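Local coordinates for protein HIRA (Homo sapiens, PDB 5YJE) that cooperates with ASF1A to promote replication-independent chromatin assembly, binds histones and acts as a transcriptional corepressor, at residues Y144-T149 with S183-T188. Numbering follows the deposited sequence.
Sequences YVMALT and SQILLT
The ring of Tyr144 is the one aromatic group at this contact: Thr188 O, just past the end of strand 184-187, approaches it obliquely, 4.4 Å from CD2, while Arg161 and Asp158 also touch the side chain. Closer contact is made by the apolar base of this partly exposed tyrosine, its CB resting 4.0 Å from Leu187 CD2. In Leu187, chi1 (-178°) sends CG toward the other strand and chi2 (59°) turns CD2 to face Met146. That methyl settles against Met146 CB at 3.7 Å and also lies 3.8 Å from Tyr144 O. The two side chains run alongside one another, pointing opposite ways. The methionine runs extended to its sulfur, then bends at chi3, bringing CE near Leu187 CB and onto Ile185 CG2, 3.5 Å away. A long, unbranched chain suits this place, because it reaches across the interface between two sheets. Farther along, Leu148 CD2 and Ile185 CD1 meet tip to tip at 3.9 Å; the branched isoleucine thereby serves two partners, one with each methyl. The strand axes, 9.3 Å apart at closest with N-to-C directions 146° apart, are spaced for face-to-face packing of adjacent four-stranded antiparallel sheets, consistent with neighbouring blades of a beta-propeller-like domain in this C-terminal part of HIRA, within the TUP1-like enhancer of split family region. Strand 144-149 is second in its sheet, flanked by 135-141 and 153-158, whose Leu154 and Val156 also pack on Met146. Strand 184-187 is outermost in its own sheet, paired with 193-196, and Thr141 OG1 hydrogen-bonds to Leu187 O, tying the two sheets together.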
loop_
_atom_site.group_PDB
_atom_site.type_symbol
_atom_site.label_atom_id
_atom_site.label_comp_id
_atom_site.label_asym_id
_atom_site.label_seq_id
_atom_site.Cartn_x
_atom_site.Cartn_y
_atom_site.Cartn_z
ATOM N N TYR B 144 15.661 -6.058 -8.510
ATOM C CA TYR B 144 14.932 -4.800 -8.492
ATOM C C TYR B 144 15.062 -4.112 -9.845
ATOM O O TYR B 144 16.173 -3.950 -10.370
ATOM C CB TYR B 144 15.434 -3.896 -7.364
ATOM C CG TYR B 144 15.139 -4.434 -5.968
ATOM C CD1 TYR B 144 13.866 -4.335 -5.412
ATOM C CD2 TYR B 144 16.139 -5.041 -5.208
ATOM C CE1 TYR B 144 13.598 -4.830 -4.112
ATOM C CE2 TYR B 144 15.876 -5.549 -3.924
ATOM C CZ TYR B 144 14.611 -5.435 -3.383
ATOM O OH TYR B 144 14.373 -5.923 -2.113
ATOM N N VAL B 145 13.923 -3.730 -10.411
ATOM C CA VAL B 145 13.854 -3.018 -11.675
ATOM C C VAL B 145 13.250 -1.658 -11.398
ATOM O O VAL B 145 12.196 -1.560 -10.761
ATOM C CB VAL B 145 13.024 -3.783 -12.730
ATOM C CG1 VAL B 145 12.899 -2.952 -14.015
ATOM C CG2 VAL B 145 13.672 -5.133 -13.029
ATOM N N MET B 146 13.921 -0.618 -11.868
ATOM C CA MET B 146 13.499 0.758 -11.674
ATOM C C MET B 146 13.274 1.398 -13.038
ATOM O O MET B 146 14.142 1.338 -13.906
ATOM C CB MET B 146 14.541 1.539 -10.867
ATOM C CG MET B 146 14.178 2.999 -10.661
ATOM S SD MET B 146 15.265 3.916 -9.526
ATOM C CE MET B 146 16.810 4.039 -10.374
ATOM N N ALA B 147 12.110 2.003 -13.225
ATOM C CA ALA B 147 11.796 2.740 -14.435
ATOM C C ALA B 147 11.537 4.205 -14.088
ATOM O O ALA B 147 10.716 4.505 -13.209
ATOM C CB ALA B 147 10.583 2.124 -15.139
ATOM N N LEU B 148 12.248 5.103 -14.768
ATOM C CA LEU B 148 12.004 6.545 -14.718
ATOM C C LEU B 148 11.367 6.965 -16.039
ATOM O O LEU B 148 11.959 6.759 -17.105
ATOM C CB LEU B 148 13.308 7.323 -14.495
ATOM C CG LEU B 148 13.769 7.791 -13.105
ATOM C CD1 LEU B 148 14.299 6.660 -12.246
ATOM C CD2 LEU B 148 14.846 8.838 -13.256
ATOM N N THR B 149 10.187 7.567 -15.973
ATOM C CA THR B 149 9.404 7.853 -17.164
ATOM C C THR B 149 9.521 9.319 -17.585
ATOM O O THR B 149 9.989 10.187 -16.842
ATOM C CB THR B 149 7.929 7.481 -16.954
ATOM O OG1 THR B 149 7.357 8.308 -15.929
ATOM C CG2 THR B 149 7.785 6.015 -16.573
ATOM N N SER B 183 22.810 14.388 -10.576
ATOM C CA SER B 183 24.190 14.023 -10.884
ATOM C C SER B 183 24.365 12.519 -10.860
ATOM O O SER B 183 25.016 11.947 -11.742
ATOM C CB SER B 183 25.158 14.665 -9.878
ATOM O OG SER B 183 24.741 15.975 -9.516
ATOM N N GLN B 184 23.822 11.858 -9.836
ATOM C CA GLN B 184 23.925 10.405 -9.769
ATOM C C GLN B 184 22.605 9.807 -9.308
ATOM O O GLN B 184 21.843 10.431 -8.558
ATOM C CB GLN B 184 25.055 9.930 -8.835
ATOM C CG GLN B 184 26.466 10.112 -9.406
ATOM C CD GLN B 184 27.136 11.406 -8.947
ATOM O OE1 GLN B 184 26.920 11.868 -7.822
ATOM N NE2 GLN B 184 27.959 11.987 -9.814
ATOM N N ILE B 185 22.362 8.581 -9.761
ATOM C CA ILE B 185 21.177 7.805 -9.435
ATOM C C ILE B 185 21.635 6.428 -8.988
ATOM O O ILE B 185 22.289 5.715 -9.755
ATOM C CB ILE B 185 20.220 7.681 -10.626
ATOM C CG1 ILE B 185 19.548 9.026 -10.914
ATOM C CG2 ILE B 185 19.166 6.620 -10.334
ATOM C CD1 ILE B 185 18.496 8.972 -12.010
ATOM N N LEU B 186 21.298 6.054 -7.758
ATOM C CA LEU B 186 21.558 4.710 -7.270
ATOM C C LEU B 186 20.255 3.945 -7.073
ATOM O O LEU B 186 19.231 4.500 -6.658
ATOM C CB LEU B 186 22.289 4.701 -5.924
ATOM C CG LEU B 186 23.526 5.501 -5.574
ATOM C CD1 LEU B 186 23.869 5.194 -4.113
ATOM C CD2 LEU B 186 24.686 5.136 -6.489
ATOM N N LEU B 187 20.327 2.651 -7.317
ATOM C CA LEU B 187 19.307 1.716 -6.874
ATOM C C LEU B 187 20.003 0.695 -5.984
ATOM O O LEU B 187 20.752 -0.159 -6.483
ATOM C CB LEU B 187 18.619 1.056 -8.066
ATOM C CG LEU B 187 17.507 0.090 -7.681
ATOM C CD1 LEU B 187 16.416 0.814 -6.854
ATOM C CD2 LEU B 187 16.956 -0.562 -8.961
ATOM N N THR B 188 19.766 0.780 -4.677
ATOM C CA THR B 188 20.513 -0.046 -3.739
ATOM C C THR B 188 20.054 -1.503 -3.806
ATOM O O THR B 188 19.035 -1.850 -4.421
ATOM C CB THR B 188 20.373 0.493 -2.322
ATOM O OG1 THR B 188 19.099 0.111 -1.774
ATOM C CG2 THR B 188 20.518 2.008 -2.328
#